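PDB 2OH1: acetyltransferase, GNAT family, which probably transfers an acyl group, most likely acetyl from acetyl-CoA, to an acceptor not yet identified, as a member of the GNAT acetyltransferase family. Local coordinates for residues L142-I145 against L151-M154; I49-D54 against N167-Y172; L12-R17 against R113-I118. All coordinates share one frame; numbering follows the deposited sequence. Where two conformers were deposited one is given.

Contact 1. Residues L142-I145 against L151-M154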
# COMPACT_ATOMS: atom_id res chain seq x y z
N LEU A 142 4.38 -0.16 7.67
CA LEU A 142 3.00 0.29 7.54
C LEU A 142 2.34 0.35 8.93
O LEU A 142 2.90 -0.10 9.91
CB LEU A 142 2.22 -0.60 6.61
CG LEU A 142 2.14 -2.05 7.08
CD1 LEU A 142 0.96 -2.26 8.07
CD2 LEU A 142 2.08 -2.99 5.91
N ASP A 143 1.20 1.03 8.98
CA ASP A 143 0.41 1.12 10.22
C ASP A 143 -1.01 0.59 9.96
O ASP A 143 -1.46 0.52 8.83
CB ASP A 143 0.44 2.55 10.74
CG ASP A 143 -0.10 3.60 9.76
OD1 ASP A 143 -1.27 3.49 9.31
OD2 ASP A 143 0.60 4.63 9.49
N CYS A 144 -1.68 0.16 11.02
CA CYS A 144 -3.02 -0.46 10.89
C CYS A 144 -3.80 -0.06 12.12
O CYS A 144 -3.29 -0.14 13.20
CB CYS A 144 -2.94 -2.01 10.85
SG CYS A 144 -4.44 -2.77 10.33
N ILE A 145 -5.03 0.37 11.91
CA ILE A 145 -5.90 0.64 13.02
C ILE A 145 -5.97 -0.59 13.96
O ILE A 145 -6.10 -1.73 13.50
CB ILE A 145 -7.32 1.07 12.47
CG1 ILE A 145 -8.14 1.70 13.56
CG2 ILE A 145 -8.03 -0.09 11.75
CD1 ILE A 145 -9.56 2.11 13.04
N LEU A 151 -7.44 -7.24 9.03
CA LEU A 151 -6.33 -6.60 8.36
C LEU A 151 -5.05 -6.79 9.14
O LEU A 151 -4.04 -7.04 8.54
CB LEU A 151 -6.62 -5.11 8.15
CG LEU A 151 -5.76 -4.36 7.13
CD1 LEU A 151 -5.71 -5.08 5.79
CD2 LEU A 151 -6.28 -2.89 6.99
N ASN A 152 -5.11 -6.65 10.47
CA ASN A 152 -3.94 -6.93 11.32
C ASN A 152 -3.48 -8.37 11.11
O ASN A 152 -2.28 -8.61 10.93
CB ASN A 152 -4.23 -6.65 12.79
CG ASN A 152 -4.12 -5.15 13.14
OD1 ASN A 152 -3.04 -4.58 13.22
ND2 ASN A 152 -5.27 -4.52 13.34
N GLN A 153 -4.43 -9.32 11.08
CA GLN A 153 -4.07 -10.74 10.83
C GLN A 153 -3.34 -10.89 9.49
O GLN A 153 -2.37 -11.64 9.37
CB GLN A 153 -5.27 -11.68 10.83
CG GLN A 153 -5.82 -11.95 12.15
CD GLN A 153 -7.18 -12.68 12.11
OE1 GLN A 153 -8.13 -12.25 11.44
NE2 GLN A 153 -7.30 -13.73 12.89
N MSE A 154 -3.81 -10.13 8.50
CA MSE A 154 -3.27 -10.22 7.16
C MSE A 154 -1.81 -9.78 7.14
O MSE A 154 -0.94 -10.44 6.63
CB MSE A 154 -4.12 -9.39 6.20
CG MSE A 154 -3.66 -9.55 4.79
SE MSE A 154 -4.46 -8.31 3.52
CE MSE A 154 -3.24 -6.89 3.88
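With SG anti to the backbone N (chi1 -167°), Cys144 sends its sulfur from the strand toward the helix, while Asn152 holds CG anti to its carbonyl carbon (chi1 -80°), which swings the amide back toward the end of the strand. The two backbones are closest at these residues, where the Cys144 and Asn152 CA atoms lie 6.5 Å apart. Cys144 SG touches Leu151 CG at 3.8 Å and is equally far from CD2 of that leucine, so it rests alongside the branch point of the isobutyl group. It also lies 3.6 Å from Asn152 ND2 and 3.7 Å from Asn152 OD1, and stands about 3.3 Å off the plane of that amide, displaced toward its OD1 and ND2 side. Cys144 CB lies on the same side of the amide, 3.5 Å from Asn152 OD1.

The polar tie runs from Asn152 ND2 to the backbone O of Ile145, 2.9 Å away, with an N-H...O angle of 151°. The acceptor lies near the amide plane of the asparagine, whereas the donor is tilted somewhat from the carbonyl plane. ND2 also donates to Asn148 O, and OD1 accepts from Tyr172 OH. Three bonds therefore satisfy this buried amide, and with distinct partners for its two ends they fix its flip.

Ile145 contributes its carbonyl, its side chain leading away toward Trp46 and Ser47 of helix 46-51. Further along helix 149-157, Tyr155 touches both Leu142 and Cys144. The motif is a strand passing through a short connection into a helix that packs back on the sheet, here within the GNAT fold. Strand 139-145 pairs with strand 169-175 through the backbones of Leu142 with Tyr172 and Cys144 with Tyr170, and helix 149-157 packs against the Cys144 side of that strand pair.

Contact 2. Residues I49-D54 against N167-Y172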
# COMPACT_ATOMS: atom_id res chain seq x y z
N ILE A 49 -11.07 7.81 7.56
CA ILE A 49 -11.51 9.21 7.70
C ILE A 49 -10.24 10.07 7.91
O ILE A 49 -10.20 11.19 7.40
CB ILE A 49 -12.47 9.41 8.89
CG1 ILE A 49 -13.74 8.56 8.72
CG2 ILE A 49 -12.84 10.91 9.13
CD1 ILE A 49 -14.63 8.55 9.98
N LEU A 50 -9.23 9.58 8.63
CA LEU A 50 -8.03 10.36 8.83
C LEU A 50 -7.18 10.38 7.56
O LEU A 50 -6.81 11.44 7.07
CB LEU A 50 -7.19 9.79 9.98
CG LEU A 50 -5.94 10.58 10.38
CD1 LEU A 50 -6.36 11.89 11.05
CD2 LEU A 50 -4.97 9.68 11.15
N HIS A 51 -6.88 9.21 7.00
CA HIS A 51 -5.88 9.10 5.93
C HIS A 51 -6.43 9.52 4.59
O HIS A 51 -5.69 10.10 3.77
CB HIS A 51 -5.31 7.70 5.85
CG HIS A 51 -4.39 7.40 6.96
ND1 HIS A 51 -3.32 8.21 7.29
CD2 HIS A 51 -4.41 6.40 7.87
CE1 HIS A 51 -2.73 7.72 8.36
NE2 HIS A 51 -3.35 6.61 8.71
N GLY A 52 -7.69 9.20 4.29
CA GLY A 52 -8.25 9.40 2.98
C GLY A 52 -7.49 8.66 1.86
O GLY A 52 -6.73 7.69 2.10
N PHE A 53 -7.67 9.18 0.66
CA PHE A 53 -6.99 8.73 -0.54
C PHE A 53 -6.36 9.89 -1.20
O PHE A 53 -6.97 10.95 -1.30
CB PHE A 53 -7.99 8.13 -1.51
CG PHE A 53 -8.52 6.79 -1.07
CD1 PHE A 53 -9.44 6.74 -0.03
CD2 PHE A 53 -8.11 5.59 -1.63
CE1 PHE A 53 -9.91 5.56 0.45
CE2 PHE A 53 -8.56 4.38 -1.14
CZ PHE A 53 -9.50 4.36 -0.11
N ASP A 54 -5.12 9.76 -1.65
CA ASP A 54 -4.33 10.93 -2.09
C ASP A 54 -4.65 11.51 -3.45
O ASP A 54 -3.84 11.56 -4.35
CB ASP A 54 -2.84 10.65 -1.94
CG ASP A 54 -1.99 11.90 -1.86
OD1 ASP A 54 -2.55 13.03 -1.83
OD2 ASP A 54 -0.74 11.73 -1.84
N ASN A 167 -1.24 6.25 18.86
CA ASN A 167 -2.37 7.00 18.30
C ASN A 167 -3.49 6.13 17.77
O ASN A 167 -4.21 6.52 16.83
CB ASN A 167 -1.89 8.01 17.26
CG ASN A 167 -1.19 9.22 17.89
OD1 ASN A 167 -1.40 9.51 19.05
ND2 ASN A 167 -0.39 9.92 17.13
N GLY A 168 -3.63 4.94 18.37
CA GLY A 168 -4.66 4.01 17.96
C GLY A 168 -4.30 3.10 16.83
O GLY A 168 -5.19 2.44 16.26
N PHE A 169 -3.01 3.12 16.42
CA PHE A 169 -2.50 2.27 15.35
C PHE A 169 -1.49 1.26 15.85
O PHE A 169 -0.72 1.56 16.73
CB PHE A 169 -1.84 3.11 14.22
CG PHE A 169 -2.81 3.98 13.44
CD1 PHE A 169 -3.23 5.19 13.99
CD2 PHE A 169 -3.32 3.58 12.26
CE1 PHE A 169 -4.11 5.97 13.33
CE2 PHE A 169 -4.21 4.38 11.58
CZ PHE A 169 -4.60 5.58 12.13
N TYR A 170 -1.45 0.08 15.24
CA TYR A 170 -0.32 -0.84 15.42
C TYR A 170 0.68 -0.59 14.26
O TYR A 170 0.30 -0.33 13.12
CB TYR A 170 -0.78 -2.28 15.41
CG TYR A 170 -1.66 -2.66 16.56
CD1 TYR A 170 -1.35 -2.30 17.87
CD2 TYR A 170 -2.75 -3.47 16.35
CE1 TYR A 170 -2.13 -2.72 18.93
CE2 TYR A 170 -3.54 -3.90 17.37
CZ TYR A 170 -3.25 -3.54 18.67
OH TYR A 170 -4.05 -3.98 19.71
N LEU A 171 1.95 -0.69 14.57
CA LEU A 171 3.02 -0.46 13.63
C LEU A 171 3.68 -1.79 13.27
O LEU A 171 4.02 -2.57 14.15
CB LEU A 171 4.08 0.47 14.25
CG LEU A 171 3.77 1.98 14.32
CD1 LEU A 171 2.52 2.33 15.14
CD2 LEU A 171 5.00 2.67 14.85
N TYR A 172 3.93 -1.99 11.97
CA TYR A 172 4.49 -3.24 11.43
C TYR A 172 5.64 -2.91 10.52
O TYR A 172 5.61 -1.97 9.75
CB TYR A 172 3.46 -4.00 10.62
CG TYR A 172 2.30 -4.52 11.47
CD1 TYR A 172 2.37 -5.75 12.08
CD2 TYR A 172 1.11 -3.80 11.58
CE1 TYR A 172 1.33 -6.23 12.86
CE2 TYR A 172 0.08 -4.27 12.36
CZ TYR A 172 0.18 -5.48 12.98
OH TYR A 172 -0.87 -5.98 13.72
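His51 NE2 makes the nearest approach between the segments, and it meets carbon: Phe169 CE2 lies 3.7 Å from His51 NE2, and Phe169 CZ lies 3.8 Å from the same nitrogen. No hydrogen bond joins the two segments, so the evidence for association is the fit of side chains. The phenylalanine carbon CE2 lies at the edge of the imidazole, near its plane. Seen from the phenyl group the approach is oblique, with ring centres 5.5 Å apart and planes at 62°. The two side chains come from opposite directions, NE2 of the imidazole meeting the CE2-CZ side of the phenyl ring. In Phe169, CG stands anti to the carbonyl carbon (chi1 -67°), which aims the ring from the strand at the helix end.

Leu50 completes the group. Its CD2 is 4.2 Å from Phe169 CZ, a looser apolar touch, and also lies over one face of the adjacent His51 ring, offset toward the rim. Trp90 ties the aromatic pair together, meeting the rings of both His51 and Phe169 edge-to-face, and Trp46 meets Phe169 from helix 46-51. Asp143 of strand 139-145 is a further neighbour of both rings.

The helix ends at His51, and Gly52, with positive phi, is the first residue to leave it; Gly168 precedes the strand in a tight turn. In the GNAT fold, the helices after the first strand and the loop between the last two strands commonly border the acceptor side of the active site. An aromatic cluster joining helix 46-51 to the start of strand 169-175 is consistent with that region.

Contact 3. Residues L12-R17 against R113-I118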
# COMPACT_ATOMS: atom_id res chain seq x y z
N LEU A 12 -3.29 -16.63 -11.46
CA LEU A 12 -3.53 -15.74 -12.60
C LEU A 12 -2.32 -14.76 -12.76
O LEU A 12 -1.69 -14.39 -11.78
CB LEU A 12 -4.85 -14.93 -12.38
CG LEU A 12 -6.10 -15.76 -11.99
CD1 LEU A 12 -7.26 -14.95 -11.36
CD2 LEU A 12 -6.59 -16.60 -13.22
N GLU A 13 -2.05 -14.30 -13.96
CA GLU A 13 -0.88 -13.47 -14.25
C GLU A 13 -1.25 -11.95 -14.36
O GLU A 13 -2.29 -11.61 -14.92
CB GLU A 13 -0.24 -13.92 -15.58
N PHE A 14 -0.40 -11.09 -13.81
CA PHE A 14 -0.58 -9.63 -13.85
C PHE A 14 0.76 -8.99 -14.18
O PHE A 14 1.81 -9.57 -13.91
CB PHE A 14 -1.08 -9.05 -12.47
CG PHE A 14 -2.38 -9.67 -11.99
CD1 PHE A 14 -2.34 -10.89 -11.30
CD2 PHE A 14 -3.64 -9.10 -12.29
CE1 PHE A 14 -3.48 -11.51 -10.86
CE2 PHE A 14 -4.82 -9.78 -11.87
CZ PHE A 14 -4.72 -10.96 -11.13
N LEU A 15 0.69 -7.82 -14.77
CA LEU A 15 1.82 -7.03 -15.11
C LEU A 15 1.89 -5.83 -14.19
O LEU A 15 0.88 -5.22 -13.90
CB LEU A 15 1.67 -6.49 -16.55
CG LEU A 15 1.46 -7.61 -17.61
CD1 LEU A 15 1.05 -7.00 -18.94
CD2 LEU A 15 2.73 -8.45 -17.71
N VAL A 16 3.10 -5.51 -13.72
CA VAL A 16 3.31 -4.40 -12.79
C VAL A 16 4.14 -3.31 -13.45
O VAL A 16 5.16 -3.57 -14.06
CB VAL A 16 4.02 -4.84 -11.46
CG1 VAL A 16 5.25 -5.69 -11.71
CG2 VAL A 16 4.37 -3.59 -10.60
N ARG A 17 3.71 -2.06 -13.30
CA ARG A 17 4.48 -0.92 -13.78
C ARG A 17 4.23 0.27 -12.87
O ARG A 17 3.18 0.37 -12.19
CB ARG A 17 4.10 -0.58 -15.23
CG ARG A 17 2.71 -0.03 -15.37
CD ARG A 17 2.26 0.11 -16.81
NE ARG A 17 0.86 0.49 -16.95
CZ ARG A 17 0.43 1.74 -16.95
NH1 ARG A 17 1.27 2.75 -16.84
NH2 ARG A 17 -0.87 1.98 -17.10
N ARG A 113 -12.58 -5.31 -7.09
CA ARG A 113 -13.44 -6.41 -6.60
C ARG A 113 -13.45 -7.55 -7.57
O ARG A 113 -13.63 -8.72 -7.18
CB ARG A 113 -14.87 -5.94 -6.34
CG ARG A 113 -15.00 -4.80 -5.37
CD ARG A 113 -14.21 -5.01 -4.04
NE ARG A 113 -14.76 -6.08 -3.21
CZ ARG A 113 -14.16 -6.65 -2.17
NH1 ARG A 113 -12.95 -6.29 -1.81
NH2 ARG A 113 -14.78 -7.60 -1.46
N ALA A 114 -13.25 -7.27 -8.85
CA ALA A 114 -13.11 -8.36 -9.79
C ALA A 114 -11.97 -9.28 -9.42
O ALA A 114 -12.00 -10.45 -9.76
CB ALA A 114 -12.89 -7.88 -11.22
N PHE A 115 -10.94 -8.69 -8.78
CA PHE A 115 -9.74 -9.48 -8.41
C PHE A 115 -9.52 -9.61 -6.93
O PHE A 115 -8.40 -9.85 -6.52
CB PHE A 115 -8.53 -8.85 -9.09
CG PHE A 115 -8.58 -9.01 -10.56
CD1 PHE A 115 -8.35 -10.24 -11.12
CD2 PHE A 115 -8.97 -7.96 -11.39
CE1 PHE A 115 -8.46 -10.44 -12.50
CE2 PHE A 115 -9.07 -8.16 -12.77
CZ PHE A 115 -8.80 -9.38 -13.30
N SER A 116 -10.58 -9.42 -6.15
CA SER A 116 -10.47 -9.53 -4.70
C SER A 116 -10.47 -11.01 -4.30
O SER A 116 -10.97 -11.85 -5.01
CB SER A 116 -11.58 -8.73 -4.03
OG SER A 116 -12.81 -9.27 -4.38
N GLY A 117 -9.90 -11.35 -3.14
CA GLY A 117 -9.85 -12.75 -2.67
C GLY A 117 -8.84 -13.73 -3.28
O GLY A 117 -8.92 -14.96 -3.13
N ILE A 118 -7.88 -13.21 -4.02
CA ILE A 118 -6.82 -14.03 -4.55
C ILE A 118 -5.49 -13.64 -3.86
O ILE A 118 -4.43 -14.01 -4.34
CB ILE A 118 -6.72 -13.98 -6.12
CG1 ILE A 118 -6.46 -12.59 -6.67
CG2 ILE A 118 -8.01 -14.59 -6.75
CD1 ILE A 118 -6.20 -12.55 -8.20
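Two side chains of 113-118, those of Phe115 and Ile118, reach Phe14 and Leu12 on the strand, and the residues between and before them set up the turn that presents both. Arg113 opens the segment in a short 3-10 turn. Its carbonyl O accepts a bond from Ser116 OG at 3.0 Å, and a weak one from Ser116 N, closing the turn on which Phe115 is carried.

Phe115 follows, offering a ring face to the edge of Phe14. The planes stand at 87° with centroids 5.3 Å apart, which defines an offset edge-to-face (T-shaped) pair. The closest approach is Phe14 CE2 to Phe115 CD1, at 3.6 Å, so the edge bears on the rim of the face and not on its centre.

Gly117, with positive phi (77°), then turns the chain back. Ile118 holds CG1 between the backbone N and carbonyl carbon (chi1 59°), and the extended chain beyond carries CD1 to the strand. Ile118 CD1 meets Phe14 CZ at 3.6 Å and CE1 of the same ring at 3.9 Å, approaching obliquely from the direction opposite to Phe14. The methyl is 4.1 Å from Leu12 CD1, where the two side chains cross at about a right angle. Phe14 is thus held by a ring and a methyl, with no polar bond involved.

In GNAT enzymes the loop at this place usually binds the coenzyme A pyrophosphate; here Arg113 N and Gly117 N hydrogen-bond an unidentified ligand. The segment connects strand 103-111 to helix 120-134, whose Leu120 also touches Phe14. Ala78 of strand 77-84 and Thr72 pack on both phenylalanines, while Ile7 and Ala9 of strand 7-9 also touch Phe14, placing the contact at the outer part of the sheet beside that helix.

Contacts 1 and 2 join directly, their centres 10 Å apart: Asn152 OD1 meets Tyr172 OH at 2.6 Å, and Cys144 O meets Tyr170 N at 2.8 Å, both probable hydrogen bonds. Asp143, opposite in side-chain direction to Cys144, packs on Phe169. Contact 3 stands apart, its centre about 21 Å from that of contact 1 and about 25 Å from that of contact 2, yet all three reach the same sheet. Its loop, 113-118, probably corresponds, by its place between strand 103-111 and helix 120-134, to the GNAT loop whose amides usually hold the pyrophosphate of coenzyme A; Arg113 N and Gly117 N bond an unidentified ligand, though that molecule may come from the crystallisation liquor.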